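Local coordinates for protein benzoate transport porin BenP (PDB 5DL8) that probably forms a channel through the outer membrane of Acinetobacter baumannii as an OprD-family porin named for benzoate transport, at residues H278-G283 and V323-D328; M339-Y344 and N362-Y367; I382-N387 and E396-V401. One frame throughout, in Å; residues are numbered along the deposited sequence.

Along the chain the three contacts follow one another without nesting or crossing. Interaction 1 pairs strand 278-288 with strand 319-328 and closes the long connection between them, part of which folds against inward-facing side chains of the wall. The chain then turns into strand 336-349, which opens interaction 2, a beta hairpin with strand 355-368; the final hairpin, strands 377-388 and 394-406, holds interaction 3. Backbone bonds join the units: Tyr325 with Val340 between interactions 1 and 2, Val363 with Arg383 between interactions 2 and 3. Six successive antiparallel staves of the barrel are thus stitched together, and strand 394-406 closes the barrel against strand 25-39.

Interaction 1 of 3, residues H278-G283 and V323-D328; sequences HTFGLG and VMYGYD
His278 and Tyr325 are joined, on the sheet face they share with Tyr327, by a hydrogen bond of 2.7 Å between His278 ND1 and Tyr325 OH. The hydroxyl lies at the edge of the imidazole, near its plane, and ND1 lies in turn at the rim of the phenol, in plane, so the rings meet rim to rim with neither over the other. The two residues are not direct partners in the strand register. Tyr325 bridges the offset because its CG stands anti to the backbone N (chi1 175°), which sends the ring along its own strand towards His278.

A T-shaped (edge-to-face) contact adds a second hold on the imidazole. Tyr327, the direct partner of His278, turns its edge to the histidine face, with Tyr327 CE1 3.6 Å above the centre of the His278 ring and the planes at 62°. A bond at the edge and an aromatic edge over one face together probably limit rotation of the imidazole.

The arrangement belongs to the wall of a porin beta barrel. His278, Tyr325 and Tyr327 form an aromatic cluster on what is probably its outer, membrane-facing side, with Leu282 and Val323 as neighbours on the same face, whereas Thr279 and Met324 probably point inwards.

Backbone bonds come in reciprocal pairs. Thr279 N reaches Gly326 O at 2.9 Å and Gly326 N returns to Thr279 O at 2.8 Å; Gly281 and Met324 pair in the same way. Between them run CA-H...O contacts, such as Phe280 CA to Met324 O at 3.2 Å. Apolar contact is slight, with Leu282 CD2 lying 4.3 Å from Val323 CG2.

Interaction 2 of 3, residues M339-Y344 and N362-Y367; sequences MVKYVY and NVILNY. With C8E ((hydroxyethyloxy)tri(ethyloxy)octane), chain C.
Met339 and Ile364 form a reciprocal backbone pair, where Met339 N gives a bond of 2.8 Å to Ile364 O and Ile364 N one to Met339 O. A second pair joins Lys341 and Asn362, Lys341 N to Asn362 O and Asn362 N to Lys341 O, each 3.0 Å and nearly straight. Val340 and Val363 sit between them as a non-hydrogen-bonded pair, and Val340 CA approaches Asn362 O at 3.2 Å in a CA-H...O contact.

Side-chain contact differs between the two faces. On the inward face Lys341 reaches both Asn362 and Ile364. Its CG lies anti to the carbonyl carbon (chi1 -51°) and the chain is extended from there on, so that it runs inward and crosses the Asn362 and Ile364 side chains at a slant: Lys341 CB meets Asn362 CB at 4.2 Å, while farther out Lys341 CE comes to 4.0 Å from Ile364 CD1. The aliphatic part of the lysine is thereby packed. Ile364 CD1 also approaches Met339 CB at 4.4 Å. On the outward face the contact is thin, with methyl meeting methyl at 4.4 Å between Val340 CG2 and Val363 CG2. Further along, Tyr367 merely touches a bound C8E detergent molecule, its OH lying 3.6 Å from C19 of C8E; the detergent's hydrogen bond is with Gln371.

The two segments belong to one beta hairpin of the barrel wall and overlap by three residue pairs. Strand 319-328 continues the sheet beside 339-344, through Tyr325 and Val323, and strand 377-388 flanks 362-367, through Arg383; on the inner side Lys341 also touches Asn307.

Interaction 3 of 3, residues I382-N387 and E396-V401; sequences IRIDYN and EDRLFV
Arg383 and Asp397 meet across the strands at the guanidinium edge, where Asp385 of the first strand also binds. Arg383 NH1 bonds to Asp397 OD1 at 3.0 Å, in the guanidinium plane but from above the carboxylate plane. Asp385 is gripped side-on by NE and NH2, one nitrogen to each oxygen; over one face lies Glu396 N. A bend at chi2 (71°) brings the arginine back over the neighbouring strand to Asp397.

On the opposite side of the sheet, Ile384 CD1 rests 3.4 Å above one face of the Arg398 guanidinium, offset toward its rim. At that group's edge Arg398 NE reaches Glu396 OE2 at 2.6 Å. Between the two faces, Ile382 with Arg398 and Ile384 with Glu396 form reciprocal backbone pairs, Ile384 N meeting Glu396 O at 2.8 Å.

This is the last hairpin of the barrel wall, and Glu396 OE1 ties it to Arg37 of strand 25-39, where the barrel closes. Asp397 OD1 also accepts a bond from Tyr381 OH. Both acids are therefore likely to stay ionised; the in-plane bond to Glu396 OE2 orients the buried Arg398, near Arg146, and probably balances part of its charge, while the Ile384 methyl covers one face.

Interaction 1 of 3, residues H278-G283 and V323-D328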
loop_
_atom_site.group_PDB
_atom_site.type_symbol
_atom_site.label_atom_id
_atom_site.label_comp_id
_atom_site.label_asym_id
_atom_site.label_seq_id
_atom_site.Cartn_x
_atom_site.Cartn_y
_atom_site.Cartn_z
ATOM N N HIS A 278 20.836 -4.158 13.356
ATOM C CA HIS A 278 19.593 -4.133 14.127
ATOM C C HIS A 278 18.803 -2.915 13.826
ATOM O O HIS A 278 19.406 -1.823 13.624
ATOM C CB HIS A 278 19.900 -4.046 15.613
ATOM C CG HIS A 278 20.935 -5.002 16.079
ATOM N ND1 HIS A 278 20.609 -6.155 16.743
ATOM C CD2 HIS A 278 22.282 -4.942 16.056
ATOM C CE1 HIS A 278 21.714 -6.768 17.122
ATOM N NE2 HIS A 278 22.740 -6.040 16.728
ATOM N N THR A 279 17.490 -3.066 13.970
ATOM C CA THR A 279 16.461 -1.971 13.840
ATOM C C THR A 279 15.484 -2.088 15.038
ATOM O O THR A 279 15.046 -3.193 15.352
ATOM C CB THR A 279 15.711 -2.094 12.503
ATOM O OG1 THR A 279 16.608 -1.862 11.427
ATOM C CG2 THR A 279 14.587 -1.005 12.372
ATOM N N PHE A 280 15.195 -0.999 15.767
ATOM C CA PHE A 280 14.217 -1.015 16.880
ATOM C C PHE A 280 13.313 0.190 16.688
ATOM O O PHE A 280 13.763 1.335 16.552
ATOM C CB PHE A 280 14.870 -1.005 18.296
ATOM C CG PHE A 280 13.878 -1.266 19.498
ATOM C CD1 PHE A 280 13.498 -2.566 19.888
ATOM C CD2 PHE A 280 13.413 -0.215 20.318
ATOM C CE1 PHE A 280 12.660 -2.788 20.989
ATOM C CE2 PHE A 280 12.564 -0.463 21.400
ATOM C CZ PHE A 280 12.192 -1.733 21.734
ATOM N N GLY A 281 12.024 -0.055 16.723
ATOM C CA GLY A 281 11.030 1.058 16.556
ATOM C C GLY A 281 9.999 1.044 17.671
ATOM O O GLY A 281 9.650 -0.050 18.255
ATOM N N LEU A 282 9.560 2.258 18.037
ATOM C CA LEU A 282 8.404 2.449 18.910
ATOM C C LEU A 282 7.504 3.444 18.246
ATOM O O LEU A 282 7.972 4.509 17.804
ATOM C CB LEU A 282 8.783 3.087 20.272
ATOM C CG LEU A 282 9.754 2.395 21.171
ATOM C CD1 LEU A 282 10.409 3.330 22.239
ATOM C CD2 LEU A 282 8.954 1.262 21.776
ATOM N N GLY A 283 6.187 3.169 18.270
ATOM C CA GLY A 283 5.240 4.140 17.793
ATOM C C GLY A 283 3.970 4.212 18.652
ATOM O O GLY A 283 3.629 3.260 19.416
ATOM N N VAL A 323 5.610 -1.614 18.606
ATOM C CA VAL A 323 6.998 -1.934 18.879
ATOM C C VAL A 323 7.514 -2.793 17.737
ATOM O O VAL A 323 6.769 -3.688 17.259
ATOM C CB VAL A 323 7.130 -2.791 20.135
ATOM C CG1 VAL A 323 8.592 -3.007 20.487
ATOM C CG2 VAL A 323 6.451 -2.148 21.299
ATOM N N MET A 324 8.793 -2.623 17.400
ATOM C CA MET A 324 9.384 -3.260 16.266
ATOM C C MET A 324 10.869 -3.642 16.582
ATOM O O MET A 324 11.607 -2.784 17.124
ATOM C CB MET A 324 9.335 -2.273 15.123
ATOM C CG MET A 324 7.966 -1.993 14.482
ATOM S SD MET A 324 7.521 -0.259 14.552
ATOM C CE MET A 324 5.875 -0.210 13.890
ATOM N N TYR A 325 11.276 -4.904 16.288
ATOM C CA TYR A 325 12.664 -5.306 16.296
ATOM C C TYR A 325 13.019 -6.052 15.021
ATOM O O TYR A 325 12.253 -6.915 14.598
ATOM C CB TYR A 325 13.067 -6.095 17.521
ATOM C CG TYR A 325 14.543 -6.605 17.393
ATOM C CD1 TYR A 325 15.598 -5.698 17.465
ATOM C CD2 TYR A 325 14.848 -7.984 17.054
ATOM C CE1 TYR A 325 16.915 -6.102 17.317
ATOM C CE2 TYR A 325 16.154 -8.426 16.877
ATOM C CZ TYR A 325 17.210 -7.492 17.042
ATOM O OH TYR A 325 18.564 -7.871 16.883
ATOM N N GLY A 326 14.147 -5.705 14.392
ATOM C CA GLY A 326 14.546 -6.200 13.036
ATOM C C GLY A 326 16.047 -6.619 13.061
ATOM O O GLY A 326 16.852 -5.907 13.631
ATOM N N TYR A 327 16.421 -7.749 12.440
ATOM C CA TYR A 327 17.834 -8.052 12.239
ATOM C C TYR A 327 18.097 -8.453 10.814
ATOM O O TYR A 327 17.405 -9.374 10.246
ATOM C CB TYR A 327 18.386 -9.082 13.182
ATOM C CG TYR A 327 19.934 -9.099 13.130
ATOM C CD1 TYR A 327 20.681 -8.098 13.735
ATOM C CD2 TYR A 327 20.686 -10.176 12.477
ATOM C CE1 TYR A 327 22.092 -8.074 13.688
ATOM C CE2 TYR A 327 22.084 -10.134 12.455
ATOM C CZ TYR A 327 22.775 -9.075 13.071
ATOM O OH TYR A 327 24.157 -9.008 12.992
ATOM N N ASP A 328 19.109 -7.777 10.244
ATOM C CA ASP A 328 19.580 -8.076 8.922
ATOM C C ASP A 328 20.806 -9.013 9.093
ATOM O O ASP A 328 21.864 -8.565 9.597
ATOM C CB ASP A 328 19.957 -6.835 8.069
ATOM C CG ASP A 328 20.424 -7.269 6.635
ATOM O OD1 ASP A 328 20.866 -8.436 6.486
ATOM O OD2 ASP A 328 20.318 -6.502 5.687
#

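Interaction 2 of 3, residues M339-Y344 and N362-Y367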
loop_
_atom_site.group_PDB
_atom_site.type_symbol
_atom_site.label_atom_id
_atom_site.label_comp_id
_atom_site.label_asym_id
_atom_site.label_seq_id
_atom_site.Cartn_x
_atom_site.Cartn_y
_atom_site.Cartn_z
ATOM N N MET A 339 12.035 -9.632 10.787
ATOM C CA MET A 339 11.366 -8.527 11.487
ATOM C C MET A 339 10.153 -9.001 12.291
ATOM O O MET A 339 9.294 -9.760 11.800
ATOM C CB MET A 339 11.023 -7.393 10.521
ATOM C CG MET A 339 10.406 -6.236 11.294
ATOM S SD MET A 339 10.265 -4.675 10.441
ATOM C CE MET A 339 12.056 -4.274 10.569
ATOM N N VAL A 340 10.105 -8.607 13.540
ATOM C CA VAL A 340 8.977 -8.861 14.427
ATOM C C VAL A 340 8.317 -7.478 14.856
ATOM O O VAL A 340 9.027 -6.497 15.270
ATOM C CB VAL A 340 9.541 -9.532 15.673
ATOM C CG1 VAL A 340 8.472 -9.757 16.700
ATOM C CG2 VAL A 340 10.150 -10.889 15.257
ATOM N N LYS A 341 7.029 -7.385 14.813
ATOM C CA LYS A 341 6.248 -6.166 15.232
ATOM C C LYS A 341 5.105 -6.639 16.149
ATOM O O LYS A 341 4.616 -7.725 15.910
ATOM C CB LYS A 341 5.592 -5.546 14.051
ATOM C CG LYS A 341 6.549 -5.318 12.944
ATOM C CD LYS A 341 5.835 -4.607 11.778
ATOM C CE LYS A 341 6.778 -4.303 10.618
ATOM N NZ LYS A 341 5.874 -3.896 9.491
ATOM N N TYR A 342 4.777 -5.881 17.190
ATOM C CA TYR A 342 3.710 -6.147 18.149
ATOM C C TYR A 342 2.927 -4.810 18.389
ATOM O O TYR A 342 3.569 -3.829 18.610
ATOM C CB TYR A 342 4.268 -6.596 19.504
ATOM C CG TYR A 342 3.226 -7.152 20.511
ATOM C CD1 TYR A 342 2.887 -8.525 20.445
ATOM C CD2 TYR A 342 2.616 -6.366 21.563
ATOM C CE1 TYR A 342 1.977 -9.112 21.323
ATOM C CE2 TYR A 342 1.703 -6.975 22.499
ATOM C CZ TYR A 342 1.393 -8.355 22.348
ATOM O OH TYR A 342 0.535 -9.157 23.143
ATOM N N VAL A 343 1.607 -4.808 18.308
ATOM C CA VAL A 343 0.743 -3.685 18.563
ATOM C C VAL A 343 -0.343 -4.073 19.541
ATOM O O VAL A 343 -0.959 -5.124 19.410
ATOM C CB VAL A 343 0.091 -3.203 17.259
ATOM C CG1 VAL A 343 -0.667 -1.881 17.362
ATOM C CG2 VAL A 343 1.136 -2.976 16.239
ATOM N N TYR A 344 -0.601 -3.196 20.522
ATOM C CA TYR A 344 -1.736 -3.270 21.394
ATOM C C TYR A 344 -2.572 -2.003 21.177
ATOM O O TYR A 344 -2.023 -0.919 21.063
ATOM C CB TYR A 344 -1.256 -3.373 22.834
ATOM C CG TYR A 344 -2.321 -3.254 23.910
ATOM C CD1 TYR A 344 -3.010 -4.365 24.317
ATOM C CD2 TYR A 344 -2.589 -2.047 24.559
ATOM C CE1 TYR A 344 -3.980 -4.302 25.316
ATOM C CE2 TYR A 344 -3.546 -1.981 25.602
ATOM C CZ TYR A 344 -4.258 -3.125 25.929
ATOM O OH TYR A 344 -5.200 -3.176 26.919
ATOM N N ASN A 362 3.255 -9.686 14.139
ATOM C CA ASN A 362 3.718 -10.017 12.817
ATOM C C ASN A 362 5.171 -10.548 12.906
ATOM O O ASN A 362 6.034 -9.878 13.532
ATOM C CB ASN A 362 3.864 -8.725 11.946
ATOM C CG ASN A 362 2.564 -7.970 11.683
ATOM O OD1 ASN A 362 1.475 -8.419 11.993
ATOM N ND2 ASN A 362 2.694 -6.854 10.994
ATOM N N VAL A 363 5.458 -11.611 12.158
ATOM C CA VAL A 363 6.824 -12.103 11.937
ATOM C C VAL A 363 7.047 -12.136 10.393
ATOM O O VAL A 363 6.176 -12.587 9.685
ATOM C CB VAL A 363 7.023 -13.536 12.568
ATOM C CG1 VAL A 363 8.431 -14.087 12.272
ATOM C CG2 VAL A 363 6.833 -13.520 14.082
ATOM N N ILE A 364 8.145 -11.551 9.882
ATOM C CA ILE A 364 8.444 -11.376 8.446
ATOM C C ILE A 364 9.878 -11.878 8.270
ATOM O O ILE A 364 10.859 -11.321 8.910
ATOM C CB ILE A 364 8.345 -9.910 8.095
ATOM C CG1 ILE A 364 6.953 -9.350 8.497
ATOM C CG2 ILE A 364 8.655 -9.626 6.620
ATOM C CD1 ILE A 364 7.020 -7.879 8.801
ATOM N N LEU A 365 9.998 -12.955 7.478
ATOM C CA LEU A 365 11.254 -13.596 7.170
ATOM C C LEU A 365 11.489 -13.408 5.633
ATOM O O LEU A 365 10.566 -13.644 4.874
ATOM C CB LEU A 365 11.195 -15.116 7.569
ATOM C CG LEU A 365 10.947 -15.408 9.096
ATOM C CD1 LEU A 365 11.176 -16.883 9.465
ATOM C CD2 LEU A 365 11.831 -14.568 10.030
ATOM N N ASN A 366 12.673 -12.883 5.216
ATOM C CA ASN A 366 13.037 -12.721 3.822
ATOM C C ASN A 366 14.338 -13.457 3.561
ATOM O O ASN A 366 15.221 -13.333 4.380
ATOM C CB ASN A 366 13.188 -11.279 3.399
ATOM C CG ASN A 366 11.868 -10.590 3.381
ATOM O OD1 ASN A 366 10.915 -10.933 2.601
ATOM N ND2 ASN A 366 11.731 -9.656 4.310
ATOM N N TYR A 367 14.407 -14.260 2.498
ATOM C CA TYR A 367 15.634 -14.939 2.110
ATOM C C TYR A 367 15.811 -14.697 0.609
ATOM O O TYR A 367 14.993 -15.177 -0.166
ATOM C CB TYR A 367 15.652 -16.435 2.423
ATOM C CG TYR A 367 17.031 -17.010 2.117
ATOM C CD1 TYR A 367 18.212 -16.571 2.819
ATOM C CD2 TYR A 367 17.228 -17.815 1.089
ATOM C CE1 TYR A 367 19.472 -17.067 2.522
ATOM C CE2 TYR A 367 18.466 -18.289 0.817
ATOM C CZ TYR A 367 19.594 -17.920 1.534
ATOM O OH TYR A 367 20.842 -18.470 1.154
HETATM O O12 C8E C . 16.233 -23.096 1.838
HETATM C C13 C8E C . 17.063 -23.050 0.696
HETATM C C14 C8E C . 18.491 -22.620 1.063
HETATM O O15 C8E C . 19.420 -23.087 0.047
HETATM C C16 C8E C . 20.485 -22.230 -0.395
HETATM C C17 C8E C . 21.531 -22.126 0.710
HETATM O O18 C8E C . 22.711 -21.467 0.195
HETATM C C19 C8E C . 23.505 -20.958 1.296
HETATM C C20 C8E C . 24.962 -20.788 0.880
HETATM O O21 C8E C . 25.025 -20.010 -0.328
#

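Interaction 3 of 3, residues I382-N387 and E396-V401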
loop_
_atom_site.group_PDB
_atom_site.type_symbol
_atom_site.label_atom_id
_atom_site.label_comp_id
_atom_site.label_asym_id
_atom_site.label_seq_id
_atom_site.Cartn_x
_atom_site.Cartn_y
_atom_site.Cartn_z
ATOM N N ILE A 382 5.378 -14.724 6.191
ATOM C CA ILE A 382 4.710 -13.794 7.043
ATOM C C ILE A 382 3.724 -14.521 7.950
ATOM O O ILE A 382 2.864 -15.375 7.490
ATOM C CB ILE A 382 4.079 -12.667 6.255
ATOM C CG1 ILE A 382 5.172 -11.774 5.736
ATOM C CG2 ILE A 382 3.304 -11.716 7.196
ATOM C CD1 ILE A 382 4.785 -10.904 4.574
ATOM N N ARG A 383 3.861 -14.267 9.239
ATOM C CA ARG A 383 2.965 -14.838 10.241
ATOM C C ARG A 383 2.229 -13.710 10.983
ATOM O O ARG A 383 2.880 -12.846 11.618
ATOM C CB ARG A 383 3.705 -15.770 11.260
ATOM C CG ARG A 383 2.895 -16.242 12.460
ATOM C CD ARG A 383 1.850 -17.243 11.992
ATOM N NE ARG A 383 0.877 -17.567 13.074
ATOM C CZ ARG A 383 -0.047 -18.550 13.012
ATOM N NH1 ARG A 383 -0.137 -19.351 11.969
ATOM N NH2 ARG A 383 -0.880 -18.719 13.997
ATOM N N ILE A 384 0.896 -13.732 10.934
ATOM C CA ILE A 384 0.053 -12.794 11.671
ATOM C C ILE A 384 -0.753 -13.501 12.726
ATOM O O ILE A 384 -1.350 -14.587 12.476
ATOM C CB ILE A 384 -0.824 -12.040 10.688
ATOM C CG1 ILE A 384 0.077 -11.139 9.790
ATOM C CG2 ILE A 384 -1.809 -11.071 11.406
ATOM C CD1 ILE A 384 -0.605 -11.032 8.471
ATOM N N ASP A 385 -0.678 -13.007 13.935
ATOM C CA ASP A 385 -1.595 -13.402 15.032
ATOM C C ASP A 385 -2.326 -12.148 15.580
ATOM O O ASP A 385 -1.663 -11.224 16.192
ATOM C CB ASP A 385 -0.865 -14.113 16.221
ATOM C CG ASP A 385 -0.266 -15.464 15.803
ATOM O OD1 ASP A 385 -1.038 -16.475 15.933
ATOM O OD2 ASP A 385 0.932 -15.517 15.365
ATOM N N TYR A 386 -3.673 -12.210 15.482
ATOM C CA TYR A 386 -4.598 -11.195 15.948
ATOM C C TYR A 386 -5.424 -11.740 17.059
ATOM O O TYR A 386 -6.025 -12.782 16.948
ATOM C CB TYR A 386 -5.493 -10.748 14.783
ATOM C CG TYR A 386 -6.611 -9.761 15.181
ATOM C CD1 TYR A 386 -6.308 -8.414 15.507
ATOM C CD2 TYR A 386 -7.952 -10.178 15.298
ATOM C CE1 TYR A 386 -7.302 -7.514 15.875
ATOM C CE2 TYR A 386 -8.941 -9.271 15.693
ATOM C CZ TYR A 386 -8.604 -7.930 15.970
ATOM O OH TYR A 386 -9.559 -7.036 16.332
ATOM N N ASN A 387 -5.562 -10.975 18.119
ATOM C CA ASN A 387 -6.507 -11.296 19.196
ATOM C C ASN A 387 -7.249 -10.048 19.711
ATOM O O ASN A 387 -6.689 -8.999 19.863
ATOM C CB ASN A 387 -5.813 -11.987 20.390
ATOM C CG ASN A 387 -5.110 -13.329 20.011
ATOM O OD1 ASN A 387 -5.640 -14.434 20.237
ATOM N ND2 ASN A 387 -3.915 -13.228 19.515
ATOM N N GLU A 396 -2.775 -16.209 10.671
ATOM C CA GLU A 396 -2.611 -16.150 9.260
ATOM C C GLU A 396 -1.183 -16.423 8.872
ATOM O O GLU A 396 -0.264 -15.694 9.378
ATOM C CB GLU A 396 -3.010 -14.813 8.686
ATOM C CG GLU A 396 -2.885 -14.689 7.175
ATOM C CD GLU A 396 -3.487 -13.376 6.579
ATOM O OE1 GLU A 396 -4.250 -12.701 7.267
ATOM O OE2 GLU A 396 -3.151 -12.950 5.460
ATOM N N ASP A 397 -1.022 -17.390 7.923
ATOM C CA ASP A 397 0.226 -17.669 7.256
ATOM C C ASP A 397 0.232 -17.189 5.809
ATOM O O ASP A 397 -0.714 -17.372 5.060
ATOM C CB ASP A 397 0.531 -19.186 7.286
ATOM C CG ASP A 397 0.556 -19.738 8.651
ATOM O OD1 ASP A 397 1.450 -19.486 9.436
ATOM O OD2 ASP A 397 -0.317 -20.451 8.985
ATOM N N ARG A 398 1.337 -16.588 5.395
ATOM C CA ARG A 398 1.560 -16.203 4.011
ATOM C C ARG A 398 2.950 -16.635 3.633
ATOM O O ARG A 398 3.920 -16.291 4.386
ATOM C CB ARG A 398 1.438 -14.716 3.810
ATOM C CG ARG A 398 0.135 -14.053 4.348
ATOM C CD ARG A 398 0.036 -12.623 3.852
ATOM N NE ARG A 398 -0.988 -11.858 4.530
ATOM C CZ ARG A 398 -0.927 -10.549 4.899
ATOM N NH1 ARG A 398 0.117 -9.668 4.617
ATOM N NH2 ARG A 398 -1.974 -10.075 5.541
ATOM N N LEU A 399 3.028 -17.368 2.518
ATOM C CA LEU A 399 4.270 -17.974 2.041
ATOM C C LEU A 399 4.393 -17.731 0.575
ATOM O O LEU A 399 3.432 -17.975 -0.222
ATOM C CB LEU A 399 4.315 -19.508 2.303
ATOM C CG LEU A 399 5.681 -20.257 2.048
ATOM C CD1 LEU A 399 6.903 -19.802 2.921
ATOM C CD2 LEU A 399 5.537 -21.764 2.199
ATOM N N PHE A 400 5.517 -17.138 0.193
ATOM C CA PHE A 400 5.680 -16.642 -1.180
ATOM C C PHE A 400 6.985 -17.164 -1.723
ATOM O O PHE A 400 8.018 -17.124 -0.993
ATOM C CB PHE A 400 5.719 -15.123 -1.243
ATOM C CG PHE A 400 4.425 -14.425 -0.785
ATOM C CD1 PHE A 400 3.314 -14.409 -1.561
ATOM C CD2 PHE A 400 4.375 -13.729 0.438
ATOM C CE1 PHE A 400 2.145 -13.789 -1.134
ATOM C CE2 PHE A 400 3.238 -13.042 0.885
ATOM C CZ PHE A 400 2.109 -13.066 0.089
ATOM N N VAL A 401 6.963 -17.620 -2.982
ATOM C CA VAL A 401 8.166 -17.809 -3.723
ATOM C C VAL A 401 8.089 -16.854 -4.880
ATOM O O VAL A 401 7.241 -17.004 -5.741
ATOM C CB VAL A 401 8.329 -19.220 -4.289
ATOM C CG1 VAL A 401 9.681 -19.368 -5.047
ATOM C CG2 VAL A 401 8.187 -20.275 -3.192
#